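Glutamate receptor 1 (Adineta vaga, PDB 4IO2) binds L-glutamate through the ligand-binding domain of which this chain consists, and probably acts as a glutamate-gated ion channel. Local coordinates at residues Leu44-Tyr47 and Leu48-Met52; Ser161-Glu164 and Met165-Leu169; Ala218-Leu221 and Asp222-Leu226; Ile225-Leu228 and Arg229-Ile233. One frame throughout, in Å; residues are numbered along the deposited sequence. Where two conformers were deposited one is given.

Interaction 1 (Leu44-Tyr47 and Leu48-Met52); sequences LIEY and LRDKM
E46 and R49 meet one turn apart on the outer side of helix 40-52, where they form a salt bridge in the periplasmic-binding-protein fold of this ligand-binding domain. The ionic contact dominates. R49 takes the E46 carboxylate side-on, its NE 2.9 Å from OE1 and its NH2 2.7 Å from OE2, so each oxygen has a nitrogen of its own. Both oxygens are met on the syn side, and the NE bond is nearly straight at 176°, although the two flat groups are turned 34° from each other. Each chain leaves with CG opposite its own backbone N and then bends once, E46 at chi2 (55°), R49 at chi3; they therefore run alongside, pointing the same way. This describes one of two E46 conformers. The D50 carboxylate stands steeply across that of E46, but its share in the ionic network is doubtful here, since its OD1 comes implausibly close to R49 NH2. Among backbone bonds, R49 N donates to I45 O at 2.8 Å. In the conformer described, K51 sends its amine away, to S227 OG of helix 218-230. Apolar residues suit the buried side of the helix: I45 packs on I12 and V14 of strand 9-14, L44 touches L228, and CG of L44 stands 4.1 Å from CD1 of L48.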
loop_
_atom_site.group_PDB
_atom_site.type_symbol
_atom_site.label_atom_id
_atom_site.label_comp_id
_atom_site.label_asym_id
_atom_site.label_seq_id
_atom_site.Cartn_x
_atom_site.Cartn_y
_atom_site.Cartn_z
ATOM N N LEU A 44 -8.197 11.717 -11.747
ATOM C CA LEU A 44 -8.301 11.531 -10.300
ATOM C C LEU A 44 -8.706 12.858 -9.611
ATOM O O LEU A 44 -9.565 12.863 -8.721
ATOM C CB LEU A 44 -6.968 10.997 -9.739
ATOM C CG LEU A 44 -6.915 10.869 -8.222
ATOM C CD1 LEU A 44 -8.028 9.968 -7.666
ATOM C CD2 LEU A 44 -5.555 10.406 -7.796
ATOM N N ILE A 45 -8.090 13.981 -10.005
ATOM C CA ILE A 45 -8.447 15.271 -9.437
ATOM C C ILE A 45 -9.946 15.535 -9.651
ATOM O O ILE A 45 -10.617 16.016 -8.761
ATOM C CB ILE A 45 -7.592 16.392 -10.073
ATOM C CG1 ILE A 45 -6.153 16.292 -9.556
ATOM C CG2 ILE A 45 -8.158 17.766 -9.788
ATOM C CD1 ILE A 45 -5.111 17.073 -10.405
ATOM N N GLU A 46 -10.460 15.261 -10.838
ATOM C CA GLU A 46 -11.876 15.451 -11.098
ATOM C C GLU A 46 -12.773 14.561 -10.220
ATOM O O GLU A 46 -13.800 15.018 -9.716
ATOM C CB GLU A 46 -12.175 15.234 -12.578
ATOM C CG GLU A 46 -13.631 15.411 -12.970
ATOM C CD GLU A 46 -14.203 16.767 -12.572
ATOM O OE1 GLU A 46 -13.429 17.737 -12.393
ATOM O OE2 GLU A 46 -15.443 16.857 -12.437
ATOM N N TYR A 47 -12.406 13.295 -10.021
ATOM C CA TYR A 47 -13.218 12.422 -9.167
ATOM C C TYR A 47 -13.196 12.947 -7.738
ATOM O O TYR A 47 -14.227 13.000 -7.059
ATOM C CB TYR A 47 -12.645 11.002 -9.150
ATOM C CG TYR A 47 -13.082 10.108 -10.286
ATOM C CD1 TYR A 47 -14.378 9.634 -10.360
ATOM C CD2 TYR A 47 -12.180 9.694 -11.269
ATOM C CE1 TYR A 47 -14.765 8.795 -11.378
ATOM C CE2 TYR A 47 -12.575 8.849 -12.298
ATOM C CZ TYR A 47 -13.868 8.411 -12.348
ATOM O OH TYR A 47 -14.324 7.566 -13.358
ATOM N N LEU A 48 -12.041 13.385 -7.261
ATOM C CA LEU A 48 -11.959 13.923 -5.903
ATOM C C LEU A 48 -12.726 15.269 -5.772
ATOM O O LEU A 48 -13.439 15.509 -4.787
ATOM C CB LEU A 48 -10.519 14.148 -5.487
ATOM C CG LEU A 48 -9.730 12.853 -5.227
ATOM C CD1 LEU A 48 -8.270 13.182 -5.115
ATOM C CD2 LEU A 48 -10.249 12.189 -3.955
ATOM N N ARG A 49 -12.614 16.134 -6.781
ATOM C CA ARG A 49 -13.265 17.435 -6.768
ATOM C C ARG A 49 -14.774 17.231 -6.716
ATOM O O ARG A 49 -15.467 17.925 -5.953
ATOM C CB ARG A 49 -12.858 18.228 -8.007
ATOM C CG ARG A 49 -13.386 19.650 -8.040
ATOM C CD ARG A 49 -13.506 20.223 -9.453
ATOM N NE ARG A 49 -14.469 19.508 -10.277
ATOM C CZ ARG A 49 -15.795 19.612 -10.196
ATOM N NH1 ARG A 49 -16.395 20.426 -9.321
ATOM N NH2 ARG A 49 -16.541 18.880 -11.007
ATOM N N ASP A 50 -15.293 16.298 -7.509
ATOM C CA ASP A 50 -16.744 16.048 -7.543
ATOM C C ASP A 50 -17.253 15.555 -6.206
ATOM O O ASP A 50 -18.332 15.954 -5.784
ATOM C CB ASP A 50 -17.098 15.029 -8.624
ATOM C CG ASP A 50 -16.914 15.578 -10.036
ATOM O OD1 ASP A 50 -16.646 16.794 -10.179
ATOM O OD2 ASP A 50 -17.049 14.790 -11.010
ATOM N N LYS A 51 -16.490 14.721 -5.514
ATOM C CA LYS A 51 -16.921 14.188 -4.221
ATOM C C LYS A 51 -16.719 15.164 -3.064
ATOM O O LYS A 51 -17.510 15.199 -2.130
ATOM C CB LYS A 51 -16.169 12.890 -3.891
ATOM C CG LYS A 51 -16.557 11.698 -4.741
ATOM C CD LYS A 51 -15.819 10.439 -4.316
ATOM C CE LYS A 51 -16.464 9.788 -3.091
ATOM N NZ LYS A 51 -16.651 8.320 -3.295
ATOM N N MET A 52 -15.677 15.981 -3.137
ATOM C CA MET A 52 -15.262 16.802 -1.999
ATOM C C MET A 52 -15.623 18.272 -2.137
ATOM O O MET A 52 -15.705 18.993 -1.137
ATOM C CB MET A 52 -13.751 16.669 -1.813
ATOM C CG MET A 52 -13.334 15.219 -1.509
ATOM S SD MET A 52 -11.551 15.042 -1.415
ATOM C CE MET A 52 -11.380 15.850 0.148
#

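Interaction 2 (Ser161-Glu164 and Met165-Leu169); sequences SRQE and MYDSL
R162 and Y166 pack together in the opening turns of helix 162-170, a helix of the periplasmic-binding-protein fold that brings R162 to the glutamate pocket. This is the tight side. The carbonyl O of R162 sits over one face of the Y166 ring, 3.2 Å above its plane and offset toward the rim, while the arginine chain runs alongside the phenol, with its CD 3.6 Å from Y166 OH. Extended from CG to NE, that chain carries the guanidinium past the ring to Y67, whose hydroxyl bonds to NH2, and R162 also touches the bound glutamate. M165 and Y166 continue the packed side onto M179 of strand 177-180, a place suited to a flexible thioether and a broad ring. The exposed pair Q163 and D167 is looser and polar. Q163, bent at chi2 (67°), turns its amide back so that NE2 donates to D167 OD1 at 3.0 Å, arriving from above the carboxylate plane; NE2 also bonds to Y192. S161 is the N-cap, a role that suits serine because its short hydroxyl can accept from E164 N, here at 3.0 Å. A water donates to both E164 OE2 and S168 OG, while E164 OE1 accepts from K160 N. S168, though buried, uses two donors on one acceptor: its N and its OG approach E164 O from opposite faces of the carbonyl plane, OG at 2.8 Å.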
loop_
_atom_site.group_PDB
_atom_site.type_symbol
_atom_site.label_atom_id
_atom_site.label_comp_id
_atom_site.label_asym_id
_atom_site.label_seq_id
_atom_site.Cartn_x
_atom_site.Cartn_y
_atom_site.Cartn_z
ATOM N N SER A 161 16.611 13.563 -16.209
ATOM C CA SER A 161 15.239 13.397 -16.724
ATOM C C SER A 161 15.027 12.017 -17.288
ATOM O O SER A 161 15.998 11.293 -17.498
ATOM C CB SER A 161 14.980 14.378 -17.855
ATOM O OG SER A 161 15.799 14.041 -18.966
ATOM N N ARG A 162 13.760 11.632 -17.473
ATOM C CA ARG A 162 13.470 10.408 -18.195
ATOM C C ARG A 162 14.077 10.409 -19.602
ATOM O O ARG A 162 14.647 9.420 -20.044
ATOM C CB ARG A 162 11.969 10.165 -18.246
ATOM C CG ARG A 162 11.392 9.817 -16.891
ATOM C CD ARG A 162 9.924 9.450 -16.999
ATOM N NE ARG A 162 9.330 9.182 -15.691
ATOM C CZ ARG A 162 8.776 10.074 -14.874
ATOM N NH1 ARG A 162 8.647 11.344 -15.202
ATOM N NH2 ARG A 162 8.337 9.650 -13.707
ATOM N N GLN A 163 13.956 11.528 -20.286
ATOM C CA GLN A 163 14.512 11.602 -21.626
ATOM C C GLN A 163 16.011 11.304 -21.637
ATOM O O GLN A 163 16.479 10.584 -22.515
ATOM C CB GLN A 163 14.227 12.951 -22.275
ATOM C CG GLN A 163 14.510 12.965 -23.769
ATOM C CD GLN A 163 13.558 12.087 -24.549
ATOM O OE1 GLN A 163 12.339 12.232 -24.459
ATOM N NE2 GLN A 163 14.109 11.149 -25.306
ATOM N N GLU A 164 16.771 11.825 -20.675
ATOM C CA GLU A 164 18.196 11.517 -20.621
ATOM C C GLU A 164 18.404 10.019 -20.333
ATOM O O GLU A 164 19.348 9.416 -20.859
ATOM C CB GLU A 164 18.933 12.417 -19.602
ATOM C CG GLU A 164 20.338 12.778 -20.036
ATOM C CD GLU A 164 21.214 13.422 -18.973
ATOM O OE1 GLU A 164 20.697 13.847 -17.931
ATOM O OE2 GLU A 164 22.442 13.525 -19.213
ATOM N N MET A 165 17.547 9.429 -19.493
ATOM C CA MET A 165 17.644 8.001 -19.225
ATOM C C MET A 165 17.484 7.241 -20.551
ATOM O O MET A 165 18.296 6.384 -20.870
ATOM C CB MET A 165 16.625 7.577 -18.170
ATOM C CG MET A 165 16.642 6.151 -17.747
ATOM S SD MET A 165 15.461 5.878 -16.423
ATOM C CE MET A 165 13.877 6.240 -17.215
ATOM N N TYR A 166 16.399 7.496 -21.287
ATOM C CA TYR A 166 16.138 6.739 -22.521
ATOM C C TYR A 166 17.284 6.932 -23.512
ATOM O O TYR A 166 17.820 5.964 -24.077
ATOM C CB TYR A 166 14.808 7.166 -23.177
ATOM C CG TYR A 166 13.591 7.147 -22.277
ATOM C CD1 TYR A 166 13.355 6.096 -21.393
ATOM C CD2 TYR A 166 12.698 8.201 -22.277
ATOM C CE1 TYR A 166 12.238 6.081 -20.593
ATOM C CE2 TYR A 166 11.570 8.194 -21.470
ATOM C CZ TYR A 166 11.355 7.147 -20.616
ATOM O OH TYR A 166 10.253 7.159 -19.795
ATOM N N ASP A 167 17.680 8.180 -23.708
ATOM C CA ASP A 167 18.726 8.488 -24.693
ATOM C C ASP A 167 20.076 7.861 -24.320
ATOM O O ASP A 167 20.821 7.395 -25.193
ATOM C CB ASP A 167 18.879 9.992 -24.832
ATOM C CG ASP A 167 17.658 10.650 -25.460
ATOM O OD1 ASP A 167 16.787 9.936 -25.967
ATOM O OD2 ASP A 167 17.560 11.891 -25.441
ATOM N N SER A 168 20.401 7.814 -23.041
ATOM C CA SER A 168 21.686 7.275 -22.623
ATOM C C SER A 168 21.738 5.752 -22.788
ATOM O O SER A 168 22.773 5.196 -23.108
ATOM C CB SER A 168 21.974 7.655 -21.174
ATOM O OG SER A 168 22.102 9.052 -21.057
ATOM N N LEU A 169 20.616 5.085 -22.535
ATOM C CA LEU A 169 20.523 3.675 -22.833
ATOM C C LEU A 169 20.654 3.441 -24.332
ATOM O O LEU A 169 21.458 2.616 -24.756
ATOM C CB LEU A 169 19.183 3.144 -22.346
ATOM C CG LEU A 169 19.152 2.872 -20.841
ATOM C CD1 LEU A 169 17.700 2.674 -20.402
ATOM C CD2 LEU A 169 20.028 1.677 -20.481
HETATM O O HOH W 1 23.879 11.285 -20.996
#

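Interaction 3 (Ala218-Leu221 and Asp222-Leu226); sequences AKDL and DVNIL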
loop_
_atom_site.group_PDB
_atom_site.type_symbol
_atom_site.label_atom_id
_atom_site.label_comp_id
_atom_site.label_asym_id
_atom_site.label_seq_id
_atom_site.Cartn_x
_atom_site.Cartn_y
_atom_site.Cartn_z
ATOM N N ALA A 218 -6.602 16.516 6.458
ATOM C CA ALA A 218 -6.062 15.170 6.240
ATOM C C ALA A 218 -7.135 14.100 6.185
ATOM O O ALA A 218 -7.139 13.237 5.279
ATOM C CB ALA A 218 -4.997 14.823 7.293
ATOM N N LYS A 219 -8.046 14.126 7.136
ATOM C CA LYS A 219 -9.076 13.093 7.211
ATOM C C LYS A 219 -9.987 13.155 5.995
ATOM O O LYS A 219 -10.340 12.126 5.405
ATOM C CB LYS A 219 -9.887 13.210 8.506
ATOM C CG LYS A 219 -10.976 12.122 8.694
ATOM C CD LYS A 219 -11.788 12.398 9.916
ATOM C CE LYS A 219 -12.853 13.409 9.599
ATOM N NZ LYS A 219 -13.855 13.418 10.687
ATOM N N ASP A 220 -10.417 14.341 5.602
ATOM C CA ASP A 220 -11.350 14.433 4.459
ATOM C C ASP A 220 -10.738 13.837 3.209
ATOM O O ASP A 220 -11.379 13.051 2.502
ATOM C CB ASP A 220 -11.784 15.926 4.254
ATOM C CG ASP A 220 -12.984 16.126 3.300
ATOM O OD1 ASP A 220 -13.898 15.287 3.230
ATOM O OD2 ASP A 220 -13.078 17.212 2.659
ATOM N N LEU A 221 -9.467 14.144 2.962
ATOM C CA LEU A 221 -8.822 13.628 1.765
ATOM C C LEU A 221 -8.697 12.103 1.888
ATOM O O LEU A 221 -8.992 11.366 0.932
ATOM C CB LEU A 221 -7.473 14.288 1.514
ATOM C CG LEU A 221 -6.685 13.764 0.316
ATOM C CD1 LEU A 221 -7.479 13.959 -0.989
ATOM C CD2 LEU A 221 -5.343 14.419 0.251
ATOM N N ASP A 222 -8.216 11.616 3.025
ATOM C CA ASP A 222 -7.993 10.175 3.201
ATOM C C ASP A 222 -9.282 9.364 3.047
ATOM O O ASP A 222 -9.304 8.327 2.385
ATOM C CB ASP A 222 -7.336 9.877 4.574
ATOM C CG ASP A 222 -5.830 10.101 4.591
ATOM O OD1 ASP A 222 -5.210 10.383 3.527
ATOM O OD2 ASP A 222 -5.277 10.029 5.719
ATOM N N VAL A 223 -10.355 9.789 3.705
ATOM C CA VAL A 223 -11.619 9.074 3.600
ATOM C C VAL A 223 -12.074 8.987 2.134
ATOM O O VAL A 223 -12.571 7.950 1.690
ATOM C CB VAL A 223 -12.694 9.752 4.484
ATOM C CG1 VAL A 223 -14.107 9.260 4.174
ATOM C CG2 VAL A 223 -12.354 9.535 5.966
ATOM N N ASN A 224 -11.918 10.074 1.391
ATOM C CA ASN A 224 -12.313 10.071 0.022
ATOM C C ASN A 224 -11.423 9.210 -0.876
ATOM O O ASN A 224 -11.928 8.550 -1.787
ATOM C CB ASN A 224 -12.432 11.505 -0.493
ATOM C CG ASN A 224 -13.730 12.124 -0.130
ATOM O OD1 ASN A 224 -14.727 11.927 -0.820
ATOM N ND2 ASN A 224 -13.758 12.851 0.978
ATOM N N ILE A 225 -10.109 9.221 -0.675
ATOM C CA ILE A 225 -9.260 8.300 -1.416
ATOM C C ILE A 225 -9.655 6.854 -1.162
ATOM O O ILE A 225 -9.760 6.066 -2.106
ATOM C CB ILE A 225 -7.758 8.506 -1.060
ATOM C CG1 ILE A 225 -7.294 9.851 -1.545
ATOM C CG2 ILE A 225 -6.893 7.352 -1.614
ATOM C CD1 ILE A 225 -5.982 10.226 -0.917
ATOM N N LEU A 226 -9.898 6.506 0.089
ATOM C CA LEU A 226 -10.237 5.115 0.445
ATOM C C LEU A 226 -11.587 4.732 -0.161
ATOM O O LEU A 226 -11.780 3.621 -0.571
ATOM C CB LEU A 226 -10.236 4.986 1.954
ATOM C CG LEU A 226 -8.825 5.020 2.551
ATOM C CD1 LEU A 226 -8.869 5.293 4.065
ATOM C CD2 LEU A 226 -8.102 3.719 2.251
HETATM O O HOH W 2 -4.640 13.070 3.742
HETATM O O HOH W 3 -15.863 15.058 1.489
#
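In the first turns of helix 218-230, part of the periplasmic-binding-protein fold, N224 turns its side chain back onto the carbonyl of D220. ND2 donates to D220 O at 2.8 Å and almost straight (174°), with the acceptor in the amide plane, and N224 N gives the same oxygen the usual helical bond at 3.2 Å. The two donors come from opposite faces of the carbonyl plane, so one oxygen is gripped twice. Asparagine suits the place because, with CG beside its own backbone N (chi1 -82°), the short amide folds along the helix wall. The D220 carboxylate runs alongside, its plane 81° from the amide, and its OD2 accepts from L5 N. A water joins the pair, giving a hydrogen to D220 OD1 at 2.6 Å and accepting from N224 ND2. Apolar contacts lie further round the helix. L221 and I225 are set at an angle to each other, CG of L221 being 3.8 Å from I225 CD1, whereas K219 and V223 lie side by side, with K219 CG 4.0 Å from V223 CG2. D222 faces the second subunit, where its OD2 makes a salt bridge to R93 of that subunit, while OD1 accepts from N100 N. The helix is thus held on several sides: D220 and N224 rest on M52 of helix 40-52, L221 and I225 cover I209 of strand 200-211, and K219 and V223 pack against the second subunit.

Interaction 4 (Ile225-Leu228 and Arg229-Ile233); sequences ILSL and RETGI
L226 lays its CD2 methyl over the centre of one face of the R229 guanidinium, 3.7 Å from CZ, near the end of helix 218-230. The two side chains lie side by side and point the same way. R229 is built in two conformers, and in the one described its flat head, covered by the methyl, keeps its edge for polar partners: NH2 donates to S101 O and NH1 to T206 of the second subunit. E230 runs its extended chain past the L226 carbonyl, with CG 3.3 Å from L226 O, and reaches S90 of the second subunit through OE1. T231 bonds back to the last turn. Its OG1 stands between backbone N and carbonyl carbon (chi1 64°) and donates to S227 O at 2.9 Å; T231 N binds the same oxygen at 3.0 Å from the opposite face of the carbonyl plane. A β-hydroxyl suits such a position, since it can return to a carbonyl of the last turn. The chain then leaves the helix through a Schellman motif at G232, whose positive phi of 88° is easy for a residue with no CB to press on the preceding carbonyl. G232 is also the N-cap position of the next helix. Beyond it I233 N makes a weak bond to L228 O, and the two side chains meet at an angle, L228 CD2 4.0 Å from I233 CB. This turn joins helix 218-230 to helix 233-242: L228 touches L44 and L48 of helix 40-52 and L234 of helix 233-242, and I233 rests on Y47.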
loop_
_atom_site.group_PDB
_atom_site.type_symbol
_atom_site.label_atom_id
_atom_site.label_comp_id
_atom_site.label_asym_id
_atom_site.label_seq_id
_atom_site.Cartn_x
_atom_site.Cartn_y
_atom_site.Cartn_z
ATOM N N ILE A 225 -10.109 9.221 -0.675
ATOM C CA ILE A 225 -9.260 8.300 -1.416
ATOM C C ILE A 225 -9.655 6.854 -1.162
ATOM O O ILE A 225 -9.760 6.066 -2.106
ATOM C CB ILE A 225 -7.758 8.506 -1.060
ATOM C CG1 ILE A 225 -7.294 9.851 -1.545
ATOM C CG2 ILE A 225 -6.893 7.352 -1.614
ATOM C CD1 ILE A 225 -5.982 10.226 -0.917
ATOM N N LEU A 226 -9.898 6.506 0.089
ATOM C CA LEU A 226 -10.237 5.115 0.445
ATOM C C LEU A 226 -11.587 4.732 -0.161
ATOM O O LEU A 226 -11.780 3.621 -0.571
ATOM C CB LEU A 226 -10.236 4.986 1.954
ATOM C CG LEU A 226 -8.825 5.020 2.551
ATOM C CD1 LEU A 226 -8.869 5.293 4.065
ATOM C CD2 LEU A 226 -8.102 3.719 2.251
ATOM N N SER A 227 -12.524 5.664 -0.233
ATOM C CA SER A 227 -13.792 5.408 -0.881
ATOM C C SER A 227 -13.598 5.162 -2.381
ATOM O O SER A 227 -14.220 4.246 -2.933
ATOM C CB SER A 227 -14.759 6.573 -0.652
ATOM O OG SER A 227 -15.963 6.312 -1.320
ATOM N N LEU A 228 -12.746 5.948 -3.049
ATOM C CA LEU A 228 -12.453 5.668 -4.456
ATOM C C LEU A 228 -11.807 4.302 -4.639
ATOM O O LEU A 228 -12.053 3.614 -5.639
ATOM C CB LEU A 228 -11.550 6.749 -5.061
ATOM C CG LEU A 228 -12.100 8.176 -5.190
ATOM C CD1 LEU A 228 -11.100 9.074 -5.882
ATOM C CD2 LEU A 228 -13.442 8.196 -5.954
ATOM N N ARG A 229 -10.964 3.890 -3.700
ATOM C CA ARG A 229 -10.372 2.565 -3.737
ATOM C C ARG A 229 -11.476 1.495 -3.633
ATOM O O ARG A 229 -11.598 0.592 -4.496
ATOM C CB ARG A 229 -9.345 2.467 -2.579
ATOM C CG ARG A 229 -8.522 1.148 -2.466
ATOM C CD ARG A 229 -7.790 0.999 -1.086
ATOM N NE ARG A 229 -6.639 1.889 -0.961
ATOM C CZ ARG A 229 -5.764 1.879 0.040
ATOM N NH1 ARG A 229 -5.866 1.021 1.042
ATOM N NH2 ARG A 229 -4.778 2.756 0.043
ATOM N N GLU A 230 -12.298 1.609 -2.600
ATOM C CA GLU A 230 -13.289 0.590 -2.278
ATOM C C GLU A 230 -14.305 0.415 -3.389
ATOM O O GLU A 230 -14.739 -0.710 -3.648
ATOM C CB GLU A 230 -13.990 0.952 -0.952
ATOM C CG GLU A 230 -13.055 0.737 0.229
ATOM C CD GLU A 230 -13.407 1.491 1.492
ATOM O OE1 GLU A 230 -14.513 2.016 1.613
ATOM O OE2 GLU A 230 -12.498 1.651 2.339
ATOM N N THR A 231 -14.724 1.517 -4.008
ATOM C CA THR A 231 -15.726 1.489 -5.082
ATOM C C THR A 231 -15.166 1.171 -6.477
ATOM O O THR A 231 -15.913 1.132 -7.455
ATOM C CB THR A 231 -16.557 2.808 -5.097
ATOM O OG1 THR A 231 -15.695 3.935 -5.407
ATOM C CG2 THR A 231 -17.257 3.015 -3.722
ATOM N N GLY A 232 -13.866 0.900 -6.563
ATOM C CA GLY A 232 -13.277 0.455 -7.821
ATOM C C GLY A 232 -12.798 1.550 -8.745
ATOM O O GLY A 232 -12.316 1.251 -9.835
ATOM N N ILE A 233 -12.963 2.819 -8.361
ATOM C CA ILE A 233 -12.577 3.920 -9.228
ATOM C C ILE A 233 -11.080 3.952 -9.507
ATOM O O ILE A 233 -10.664 4.177 -10.658
ATOM C CB ILE A 233 -13.062 5.257 -8.642
ATOM C CG1 ILE A 233 -14.600 5.282 -8.520
ATOM C CG2 ILE A 233 -12.567 6.424 -9.495
ATOM C CD1 ILE A 233 -15.337 5.022 -9.763
#

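How the interactions relate
All four contacts are local, each within a continuous run of residues, so none closes a long loop. Interaction 1 comes first along the chain, on helix 40-52; interaction 2 follows on helix 162-170, on the opposite side of the chain's centre, its centre about 34 Å away. The chain then returns, and interactions 3 and 4 overlap on helix 218-230, sharing I225 and L226. None encloses another. Helix 40-52 packs against helix 218-230, so interaction 1 touches both: M52 meets D220 and N224 of interaction 3, and K51 NZ probably bonds to S227 OG of interaction 4. Interactions 3 and 4 also face the second subunit, while interaction 2 borders the glutamate.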